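Local structure of aspartate aminotransferase, mitochondrial (Trypanosoma brucei brucei, 4W5K) at residues Gly36-Arg39 against Pro45-Leu48; Val72-Lys77 against Ile296-Gln301; Ser294-Leu297 against Leu302-Leu305. The protein probably transfers amino groups between aspartate and 2-oxoglutarate as a homodimeric, pyridoxal-phosphate-dependent aminotransferase. The protein carries 1 engineered substitution. One frame throughout, in Å; residues are numbered along the deposited sequence.

How the interactions relate
None of the three contacts is a fully buried core. Interaction 1 joins two parts of one loop between strand 31-32 and helix 49-52; it is partly buried, relies on rings, a guanidinium and a bridging water, and has the second subunit beside it. Interactions 2 and 3 have centres about 7 Å apart and share Ile296 and Leu297 at the end of helix 287-297. In interaction 2, also partly buried, Leu297 packs on helix 69-80 and Lys298, next along the chain, joins that helix through a salt-bridge network. Interaction 3, a surface contact, folds the same end against the start of helix 300-331 with aliphatic packing and a threonine hydroxyl.

Interaction 1: residues Gly36-Arg39 against Pro45-Leu48; sequences GVYR and PFVL
Arg39 and Pro45 bring the two loop segments closest, their CA atoms 5.0 Å apart, and neither segment forms regular helix or strand. The backbones are linked through water 1, which donates to Tyr38 O at 2.7 Å and accepts from Phe46 N at 2.9 Å. The same carbonyl receives a second bond from the side chain that follows it, Arg39 NH1 to Tyr38 O at 3.1 Å. The donor is tilted from the carbonyl plane, and the N-H...O angle of 142° makes this a bent bond.

The Arg39 chain starts away from Pro45 and is bent at chi2 (-74°), which brings its guanidinium back across the proline. Pro45 CG rests over one face of that flat group, displaced toward its rim, and Arg39 NH1 comes within 3.7 Å of Pro45 CB. Farther out, Arg39 NH2 forms a salt bridge with Asp61 of the second subunit.

The Tyr38 and Phe46 rings meet at an angle of 65° between planes, with Tyr38 CE2 3.8 Å from Phe46 CD2. Phe46 CB lies in the plane of the tyrosine ring, at its edge. Both side chains touch Met313 of helix 300-331, and Tyr38 OH is hydrogen-bonded to Arg316 on that helix.

Polar and apolar contacts therefore meet in one group. Tyr38 O is bonded by both the water and NH1, while the guanidinium that supplies NH1 also offers a flat surface to Pro45. Because the same guanidinium bonds Tyr38 O through NH1 and Asp61 of the second subunit through NH2, the contact probably helps shape the subunit boundary.

Interaction 2: residues Val72-Lys77 against Ile296-Gln301; sequences VEEAQK and ILKDPQ
One carboxylate oxygen, Glu74 OE2, accepts from two lysines that approach from opposite faces of its plane. The result is a three-residue salt-bridge network joining helix 69-80 to the junction between helices 287-297 and 300-331. Lys298 NZ crosses from the junction to Glu74 OE2 at 2.7 Å, on the anti side and 35° out of the carboxylate plane. Lys77 NZ, one helical turn along from Glu74, reaches Glu74 OE2 at 2.8 Å on the syn side.

Both chains of the interhelical bridge are bent. Glu74 turns at chi2 (-50°). Lys298 CG already lies 3.7 Å from Glu74 CD, and the bends beyond it, at chi3 and chi4, turn NZ back to OE2. Gathering both ammonium groups around this buried glutamate would be expected to favour its ionised form. The two like charges, Lys77 NZ and Lys298 NZ, are held 4.9 Å apart with OE2 between them.

Beside the charged end, the glutamate and leucine side chains run past each other in opposite directions, bringing Glu74 CB to 3.8 Å from Leu297 CD1. Leu297 also touches Trp306 of helix 300-331, so this side chain meets both helix 69-80 and helix 300-331. The carboxylate oxygen that takes neither lysine faces the base of the leucine, with Glu74 OE1 3.7 Å from Leu297 CB.

Interaction 3: residues Ser294-Leu297 against Leu302-Leu305; sequences SSIL and LTAL
Thr303 directs OG1 at the carbonyl oxygen of Ile296, with Thr303 OG1 and Ile296 O 2.8 Å apart across the short turn between two helices. OG1 is anti to its own carbonyl carbon (chi1 -72°), an orientation that also places Thr303 OG1 3.4 Å from Leu297 CA. The carbonyl of Asp299 is a second hydrogen-bonding partner for this hydroxyl, which therefore lies between the carbonyls of Ile296, in the last turn of helix 287-297, and Asp299, in the turn that follows.

Leu302 makes the aliphatic side of the contact. Its CB sits 3.8 Å from Ile296 O, close to the backbone, while CG stands anti to the carbonyl carbon and the chain is extended at chi2 (-179°). That extension carries Leu302 CD1 back along helix 287-297 to within 3.9 Å of Ser295 O, and it passes Ser295 OG at a similar distance. The serine hydroxyl itself is hydrogen-bonded to Thr55 N.

The branch of Ile296 facing the second helix is CG2, the methyl that approaches Leu302 O at 3.7 Å and lies 4.1 Å from Leu302 CB; the other branch, CG1, continues to CD1. Two consecutive helices joined by a short turn thus pack at their adjoining ends.

Around the junction, Ile296 also packs on Cys50 and Val51 of helix 49-52 and on Trp306 one turn farther along helix 300-331. Leu302 touches Gln53 in the loop after helix 49-52, and Ser294 meets Phe71 of helix 69-80, so the junction lies beside helices 49-52 and 69-80.

Interaction 1: residues Gly36-Arg39 against Pro45-Leu48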
ATOM      1  N   GLY A  36       9.774 -11.083 -13.826  1.00 31.54           N
ATOM      2  CA  GLY A  36       9.172  -9.779 -14.016  1.00 31.46           C
ATOM      3  C   GLY A  36      10.068  -8.629 -13.602  1.00 35.14           C
ATOM      4  O   GLY A  36       9.648  -7.477 -13.655  1.00 38.47           O
ATOM      5  N   VAL A  37      11.307  -8.934 -13.206  1.00 30.31           N
ATOM      6  CA  VAL A  37      12.202  -7.920 -12.650  1.00 23.98           C
ATOM      7  C   VAL A  37      13.582  -7.933 -13.329  1.00 24.20           C
ATOM      8  O   VAL A  37      13.971  -8.920 -13.967  1.00 26.75           O
ATOM      9  CB  VAL A  37      12.398  -8.108 -11.114  1.00 33.74           C
ATOM     10  CG1 VAL A  37      11.121  -7.741 -10.360  1.00 34.30           C
ATOM     11  CG2 VAL A  37      12.794  -9.529 -10.783  1.00 34.89           C
ATOM     12  N   TYR A  38      14.318  -6.833 -13.198  1.00 20.17           N
ATOM     13  CA  TYR A  38      15.658  -6.776 -13.782  1.00 19.28           C
ATOM     14  C   TYR A  38      16.628  -7.726 -13.072  1.00 22.31           C
ATOM     15  O   TYR A  38      16.518  -7.982 -11.857  1.00 23.54           O
ATOM     16  CB  TYR A  38      16.217  -5.334 -13.737  1.00 20.82           C
ATOM     17  CG  TYR A  38      17.575  -5.203 -14.420  1.00 22.24           C
ATOM     18  CD1 TYR A  38      17.673  -5.210 -15.819  1.00 24.69           C
ATOM     19  CD2 TYR A  38      18.743  -5.076 -13.680  1.00 21.87           C
ATOM     20  CE1 TYR A  38      18.917  -5.116 -16.450  1.00 24.41           C
ATOM     21  CE2 TYR A  38      19.996  -4.970 -14.308  1.00 25.95           C
ATOM     22  CZ  TYR A  38      20.065  -4.987 -15.691  1.00 27.75           C
ATOM     23  OH  TYR A  38      21.306  -4.899 -16.306  1.00 25.32           O
ATOM     24  N   ARG A  39      17.590  -8.226 -13.842  1.00 25.43           N
ATOM     25  CA  ARG A  39      18.728  -8.999 -13.338  1.00 25.50           C
ATOM     26  C   ARG A  39      19.996  -8.500 -14.041  1.00 25.97           C
ATOM     27  O   ARG A  39      19.915  -8.057 -15.183  1.00 26.80           O
ATOM     28  CB  ARG A  39      18.551 -10.497 -13.625  1.00 26.78           C
ATOM     29  CG  ARG A  39      17.413 -11.141 -12.876  1.00 26.71           C
ATOM     30  CD  ARG A  39      17.821 -11.288 -11.439  1.00 28.22           C
ATOM     31  NE  ARG A  39      16.864 -12.001 -10.603  1.00 33.42           N
ATOM     32  CZ  ARG A  39      15.989 -11.411  -9.785  1.00 32.43           C
ATOM     33  NH1 ARG A  39      15.920 -10.089  -9.706  1.00 27.50           N
ATOM     34  NH2 ARG A  39      15.198 -12.156  -9.032  1.00 33.63           N
ATOM     35  N   PRO A  45      19.734 -10.173  -8.571  1.00 28.66           N
ATOM     36  CA  PRO A  45      19.011  -8.916  -8.364  1.00 27.65           C
ATOM     37  C   PRO A  45      20.004  -7.762  -8.256  1.00 26.57           C
ATOM     38  O   PRO A  45      21.122  -7.940  -7.774  1.00 30.59           O
ATOM     39  CB  PRO A  45      18.269  -9.129  -7.036  1.00 30.32           C
ATOM     40  CG  PRO A  45      18.250 -10.592  -6.806  1.00 36.06           C
ATOM     41  CD  PRO A  45      19.493 -11.146  -7.492  1.00 32.99           C
ATOM     42  N   PHE A  46      19.594  -6.582  -8.694  1.00 25.61           N
ATOM     43  CA  PHE A  46      20.529  -5.477  -8.832  1.00 27.40           C
ATOM     44  C   PHE A  46      20.065  -4.295  -8.020  1.00 26.90           C
ATOM     45  O   PHE A  46      19.077  -3.640  -8.347  1.00 24.91           O
ATOM     46  CB  PHE A  46      20.688  -5.103 -10.318  1.00 26.08           C
ATOM     47  CG  PHE A  46      21.485  -3.849 -10.554  1.00 28.82           C
ATOM     48  CD1 PHE A  46      22.788  -3.735 -10.075  1.00 34.97           C
ATOM     49  CD2 PHE A  46      20.952  -2.808 -11.304  1.00 29.37           C
ATOM     50  CE1 PHE A  46      23.533  -2.584 -10.307  1.00 36.97           C
ATOM     51  CE2 PHE A  46      21.692  -1.649 -11.539  1.00 27.78           C
ATOM     52  CZ  PHE A  46      22.987  -1.541 -11.029  1.00 31.53           C
ATOM     53  N   VAL A  47      20.752  -4.054  -6.910  1.00 28.51           N
ATOM     54  CA  VAL A  47      20.478  -2.880  -6.081  1.00 27.89           C
ATOM     55  C   VAL A  47      21.395  -1.764  -6.566  1.00 25.84           C
ATOM     56  O   VAL A  47      22.614  -1.930  -6.588  1.00 27.32           O
ATOM     57  CB  VAL A  47      20.747  -3.152  -4.583  1.00 30.49           C
ATOM     58  CG1 VAL A  47      20.473  -1.890  -3.761  1.00 26.92           C
ATOM     59  CG2 VAL A  47      19.875  -4.290  -4.076  1.00 37.01           C
ATOM     60  N   LEU A  48      20.810  -0.651  -6.998  1.00 30.06           N
ATOM     61  CA  LEU A  48      21.581   0.446  -7.576  1.00 24.17           C
ATOM     62  C   LEU A  48      22.517   1.101  -6.560  1.00 25.35           C
ATOM     63  O   LEU A  48      22.161   1.267  -5.381  1.00 27.36           O
ATOM     64  CB  LEU A  48      20.636   1.500  -8.167  1.00 24.64           C
ATOM     65  CG  LEU A  48      20.034   1.203  -9.556  1.00 25.77           C
ATOM     66  CD1 LEU A  48      19.049   0.023  -9.519  1.00 23.73           C
ATOM     67  CD2 LEU A  48      19.342   2.434 -10.102  1.00 23.14           C
TER
HETATM   68  O   HOH W   1      16.818  -6.443  -9.678  1.00 23.43           O

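Interaction 2: residues Val72-Lys77 against Ile296-Gln301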
ATOM      1  N   VAL A  72       6.909  13.841  -3.881  1.00 19.45           N
ATOM      2  CA  VAL A  72       5.895  14.108  -4.901  1.00 19.86           C
ATOM      3  C   VAL A  72       6.366  15.216  -5.849  1.00 20.09           C
ATOM      4  O   VAL A  72       6.194  15.111  -7.064  1.00 21.01           O
ATOM      5  CB  VAL A  72       4.533  14.474  -4.262  1.00 18.64           C
ATOM      6  CG1 VAL A  72       3.526  14.883  -5.356  1.00 19.90           C
ATOM      7  CG2 VAL A  72       3.998  13.289  -3.446  1.00 19.00           C
ATOM      8  N   GLU A  73       6.952  16.270  -5.289  1.00 20.82           N
ATOM      9  CA  GLU A  73       7.502  17.358  -6.089  0.66 21.70           C
ATOM     10  C   GLU A  73       8.570  16.867  -7.081  1.00 22.70           C
ATOM     11  O   GLU A  73       8.543  17.245  -8.266  1.00 24.24           O
ATOM     12  CB  GLU A  73       8.097  18.421  -5.168  0.66 26.26           C
ATOM     13  CG  GLU A  73       8.658  19.631  -5.873  0.66 30.63           C
ATOM     14  CD  GLU A  73       9.017  20.729  -4.895  0.66 40.59           C
ATOM     15  OE1 GLU A  73       9.858  21.581  -5.241  0.66 46.71           O
ATOM     16  OE2 GLU A  73       8.451  20.732  -3.777  0.66 43.42           O
ATOM     17  N   GLU A  74       9.498  16.036  -6.602  1.00 22.30           N
ATOM     18  CA  GLU A  74      10.543  15.497  -7.484  1.00 21.54           C
ATOM     19  C   GLU A  74       9.962  14.537  -8.536  1.00 22.45           C
ATOM     20  O   GLU A  74      10.419  14.533  -9.681  1.00 23.01           O
ATOM     21  CB  GLU A  74      11.636  14.779  -6.679  1.00 23.50           C
ATOM     22  CG  GLU A  74      12.490  15.692  -5.786  1.00 27.34           C
ATOM     23  CD  GLU A  74      13.051  16.902  -6.512  1.00 32.99           C
ATOM     24  OE1 GLU A  74      13.743  16.722  -7.544  1.00 28.87           O
ATOM     25  OE2 GLU A  74      12.811  18.036  -6.035  1.00 35.33           O
ATOM     26  N   ALA A  75       8.965  13.740  -8.158  1.00 21.73           N
ATOM     27  CA  ALA A  75       8.300  12.850  -9.116  1.00 22.16           C
ATOM     28  C   ALA A  75       7.657  13.650 -10.246  1.00 22.42           C
ATOM     29  O   ALA A  75       7.808  13.301 -11.425  1.00 21.35           O
ATOM     30  CB  ALA A  75       7.260  11.991  -8.431  1.00 17.34           C
ATOM     31  N   GLN A  76       6.943  14.718  -9.885  1.00 18.81           N
ATOM     32  CA  GLN A  76       6.383  15.625 -10.894  1.00 19.73           C
ATOM     33  C   GLN A  76       7.441  16.155 -11.856  1.00 23.23           C
ATOM     34  O   GLN A  76       7.247  16.150 -13.087  1.00 21.61           O
ATOM     35  CB  GLN A  76       5.715  16.822 -10.228  1.00 23.51           C
ATOM     36  CG  GLN A  76       4.482  16.494  -9.438  1.00 22.36           C
ATOM     37  CD  GLN A  76       3.946  17.735  -8.739  1.00 23.67           C
ATOM     38  OE1 GLN A  76       4.716  18.528  -8.194  1.00 25.28           O
ATOM     39  NE2 GLN A  76       2.638  17.950  -8.823  1.00 22.92           N
ATOM     40  N   LYS A  77       8.530  16.670 -11.295  1.00 19.24           N
ATOM     41  CA  LYS A  77       9.572  17.292 -12.116  1.00 28.42           C
ATOM     42  C   LYS A  77      10.258  16.275 -13.035  1.00 26.07           C
ATOM     43  O   LYS A  77      10.627  16.606 -14.182  1.00 24.00           O
ATOM     44  CB  LYS A  77      10.602  18.000 -11.231  1.00 27.03           C
ATOM     45  CG  LYS A  77      10.050  19.266 -10.570  1.00 29.84           C
ATOM     46  CD  LYS A  77      11.129  20.082  -9.871  1.00 36.35           C
ATOM     47  CE  LYS A  77      11.798  19.297  -8.761  1.00 41.50           C
ATOM     48  NZ  LYS A  77      12.690  20.164  -7.920  1.00 46.82           N
ATOM     49  N   ILE A 296      17.781  10.922  -3.876  1.00 23.24           N
ATOM     50  CA  ILE A 296      18.584  10.835  -5.089  1.00 26.01           C
ATOM     51  C   ILE A 296      18.319  12.029  -5.988  1.00 24.96           C
ATOM     52  O   ILE A 296      19.256  12.657  -6.459  1.00 29.85           O
ATOM     53  CB  ILE A 296      18.324   9.530  -5.849  1.00 24.55           C
ATOM     54  CG1 ILE A 296      18.933   8.351  -5.081  1.00 23.63           C
ATOM     55  CG2 ILE A 296      18.911   9.612  -7.252  1.00 25.16           C
ATOM     56  CD1 ILE A 296      18.485   6.957  -5.573  1.00 24.96           C
ATOM     57  N   LEU A 297      17.052  12.374  -6.194  1.00 24.75           N
ATOM     58  CA  LEU A 297      16.714  13.399  -7.181  1.00 23.48           C
ATOM     59  C   LEU A 297      17.071  14.807  -6.703  1.00 27.14           C
ATOM     60  O   LEU A 297      17.269  15.709  -7.517  1.00 28.45           O
ATOM     61  CB  LEU A 297      15.236  13.321  -7.547  1.00 23.01           C
ATOM     62  CG  LEU A 297      14.868  12.078  -8.362  1.00 21.73           C
ATOM     63  CD1 LEU A 297      13.350  12.016  -8.586  1.00 21.99           C
ATOM     64  CD2 LEU A 297      15.676  12.010  -9.698  1.00 27.25           C
ATOM     65  N   LYS A 298      17.199  14.996  -5.392  1.00 27.92           N
ATOM     66  CA  LYS A 298      17.634  16.308  -4.887  1.00 31.08           C
ATOM     67  C   LYS A 298      19.157  16.464  -4.778  1.00 33.47           C
ATOM     68  O   LYS A 298      19.653  17.529  -4.405  1.00 37.30           O
ATOM     69  CB  LYS A 298      16.979  16.593  -3.522  1.00 29.51           C
ATOM     70  CG  LYS A 298      15.481  16.883  -3.666  1.00 31.92           C
ATOM     71  CD  LYS A 298      14.778  17.047  -2.334  1.00 38.17           C
ATOM     72  CE  LYS A 298      13.961  18.341  -2.312  1.00 44.46           C
ATOM     73  NZ  LYS A 298      12.884  18.386  -3.359  1.00 43.47           N
ATOM     74  N   ASP A 299      19.904  15.417  -5.104  1.00 29.35           N
ATOM     75  CA  ASP A 299      21.344  15.472  -4.993  1.00 30.51           C
ATOM     76  C   ASP A 299      21.988  15.324  -6.372  1.00 33.39           C
ATOM     77  O   ASP A 299      21.855  14.277  -6.984  1.00 33.37           O
ATOM     78  CB  ASP A 299      21.845  14.376  -4.058  1.00 34.59           C
ATOM     79  CG  ASP A 299      23.344  14.469  -3.799  1.00 39.49           C
ATOM     80  OD1 ASP A 299      23.737  15.122  -2.815  1.00 44.97           O
ATOM     81  OD2 ASP A 299      24.139  13.898  -4.571  1.00 38.08           O
ATOM     82  N   PRO A 300      22.683  16.372  -6.858  1.00 31.52           N
ATOM     83  CA  PRO A 300      23.287  16.323  -8.202  1.00 31.86           C
ATOM     84  C   PRO A 300      24.195  15.110  -8.412  1.00 34.19           C
ATOM     85  O   PRO A 300      24.131  14.481  -9.470  1.00 36.66           O
ATOM     86  CB  PRO A 300      24.097  17.624  -8.278  1.00 37.63           C
ATOM     87  CG  PRO A 300      23.434  18.541  -7.297  1.00 39.01           C
ATOM     88  CD  PRO A 300      22.917  17.662  -6.190  1.00 34.57           C
ATOM     89  N   GLN A 301      25.034  14.786  -7.435  1.00 33.29           N
ATOM     90  CA  GLN A 301      25.920  13.633  -7.577  1.00 35.96           C
ATOM     91  C   GLN A 301      25.152  12.314  -7.684  1.00 34.32           C
ATOM     92  O   GLN A 301      25.486  11.461  -8.511  1.00 32.97           O
ATOM     93  CB  GLN A 301      26.905  13.572  -6.405  1.00 41.08           C
ATOM     94  CG  GLN A 301      28.047  14.556  -6.515  1.00 48.17           C
ATOM     95  CD  GLN A 301      28.942  14.535  -5.294  1.00 54.98           C
ATOM     96  OE1 GLN A 301      28.488  14.762  -4.173  1.00 57.68           O
ATOM     97  NE2 GLN A 301      30.220  14.253  -5.503  1.00 59.41           N
TER
HETATM   98  O   HOH W   2      15.458  18.342  -8.135  1.00 43.74           O

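Interaction 3: residues Ser294-Leu297 against Leu302-Leu305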
ATOM      1  N   SER A 294      13.485  10.680  -3.318  1.00 22.30           N
ATOM      2  CA  SER A 294      13.624  12.103  -3.015  1.00 23.40           C
ATOM      3  C   SER A 294      15.091  12.486  -2.756  1.00 29.82           C
ATOM      4  O   SER A 294      15.576  13.535  -3.221  1.00 28.83           O
ATOM      5  CB  SER A 294      12.727  12.470  -1.820  1.00 25.91           C
ATOM      6  OG  SER A 294      12.913  13.824  -1.447  1.00 29.25           O
ATOM      7  N   SER A 295      15.799  11.619  -2.038  1.00 24.47           N
ATOM      8  CA  SER A 295      17.199  11.825  -1.715  1.00 26.71           C
ATOM      9  C   SER A 295      18.054  11.854  -2.978  1.00 25.31           C
ATOM     10  O   SER A 295      18.935  12.696  -3.131  1.00 28.71           O
ATOM     11  CB  SER A 295      17.680  10.723  -0.782  1.00 29.21           C
ATOM     12  OG  SER A 295      19.085  10.782  -0.599  1.00 32.64           O
ATOM     13  N   ILE A 296      17.781  10.922  -3.876  1.00 23.24           N
ATOM     14  CA  ILE A 296      18.584  10.835  -5.089  1.00 26.01           C
ATOM     15  C   ILE A 296      18.319  12.029  -5.988  1.00 24.96           C
ATOM     16  O   ILE A 296      19.256  12.657  -6.459  1.00 29.85           O
ATOM     17  CB  ILE A 296      18.324   9.530  -5.849  1.00 24.55           C
ATOM     18  CG1 ILE A 296      18.933   8.351  -5.081  1.00 23.63           C
ATOM     19  CG2 ILE A 296      18.911   9.612  -7.252  1.00 25.16           C
ATOM     20  CD1 ILE A 296      18.485   6.957  -5.573  1.00 24.96           C
ATOM     21  N   LEU A 297      17.052  12.374  -6.194  1.00 24.75           N
ATOM     22  CA  LEU A 297      16.714  13.399  -7.181  1.00 23.48           C
ATOM     23  C   LEU A 297      17.071  14.807  -6.703  1.00 27.14           C
ATOM     24  O   LEU A 297      17.269  15.709  -7.517  1.00 28.45           O
ATOM     25  CB  LEU A 297      15.236  13.321  -7.547  1.00 23.01           C
ATOM     26  CG  LEU A 297      14.868  12.078  -8.362  1.00 21.73           C
ATOM     27  CD1 LEU A 297      13.350  12.016  -8.586  1.00 21.99           C
ATOM     28  CD2 LEU A 297      15.676  12.010  -9.698  1.00 27.25           C
ATOM     29  N   LEU A 302      24.135  12.140  -6.844  1.00 35.53           N
ATOM     30  CA  LEU A 302      23.373  10.895  -6.850  1.00 30.02           C
ATOM     31  C   LEU A 302      22.560  10.808  -8.127  1.00 27.99           C
ATOM     32  O   LEU A 302      22.370   9.721  -8.682  1.00 26.40           O
ATOM     33  CB  LEU A 302      22.456  10.795  -5.621  1.00 29.71           C
ATOM     34  CG  LEU A 302      23.167  10.556  -4.281  1.00 31.61           C
ATOM     35  CD1 LEU A 302      22.141  10.462  -3.155  1.00 33.93           C
ATOM     36  CD2 LEU A 302      24.025   9.303  -4.338  1.00 32.12           C
ATOM     37  N   THR A 303      22.081  11.962  -8.587  1.00 30.02           N
ATOM     38  CA  THR A 303      21.261  12.032  -9.804  1.00 27.09           C
ATOM     39  C   THR A 303      22.106  11.642 -11.010  1.00 30.45           C
ATOM     40  O   THR A 303      21.677  10.857 -11.862  1.00 28.36           O
ATOM     41  CB  THR A 303      20.659  13.444  -9.985  1.00 27.91           C
ATOM     42  OG1 THR A 303      19.617  13.653  -9.006  1.00 27.81           O
ATOM     43  CG2 THR A 303      20.053  13.602 -11.364  1.00 28.44           C
ATOM     44  N   ALA A 304      23.325  12.164 -11.056  1.00 31.96           N
ATOM     45  CA  ALA A 304      24.254  11.805 -12.119  1.00 31.88           C
ATOM     46  C   ALA A 304      24.559  10.300 -12.099  1.00 32.23           C
ATOM     47  O   ALA A 304      24.627   9.657 -13.145  1.00 32.63           O
ATOM     48  CB  ALA A 304      25.546  12.620 -11.984  1.00 34.79           C
ATOM     49  N   LEU A 305      24.753   9.752 -10.902  1.00 28.61           N
ATOM     50  CA  LEU A 305      25.047   8.336 -10.743  1.00 31.11           C
ATOM     51  C   LEU A 305      23.874   7.497 -11.213  1.00 30.92           C
ATOM     52  O   LEU A 305      24.048   6.538 -11.973  1.00 29.61           O
ATOM     53  CB  LEU A 305      25.380   8.010  -9.283  1.00 31.22           C
ATOM     54  CG  LEU A 305      25.649   6.532  -8.985  1.00 33.42           C
ATOM     55  CD1 LEU A 305      26.718   5.956  -9.933  1.00 38.39           C
ATOM     56  CD2 LEU A 305      26.054   6.353  -7.529  1.00 33.04           C
TER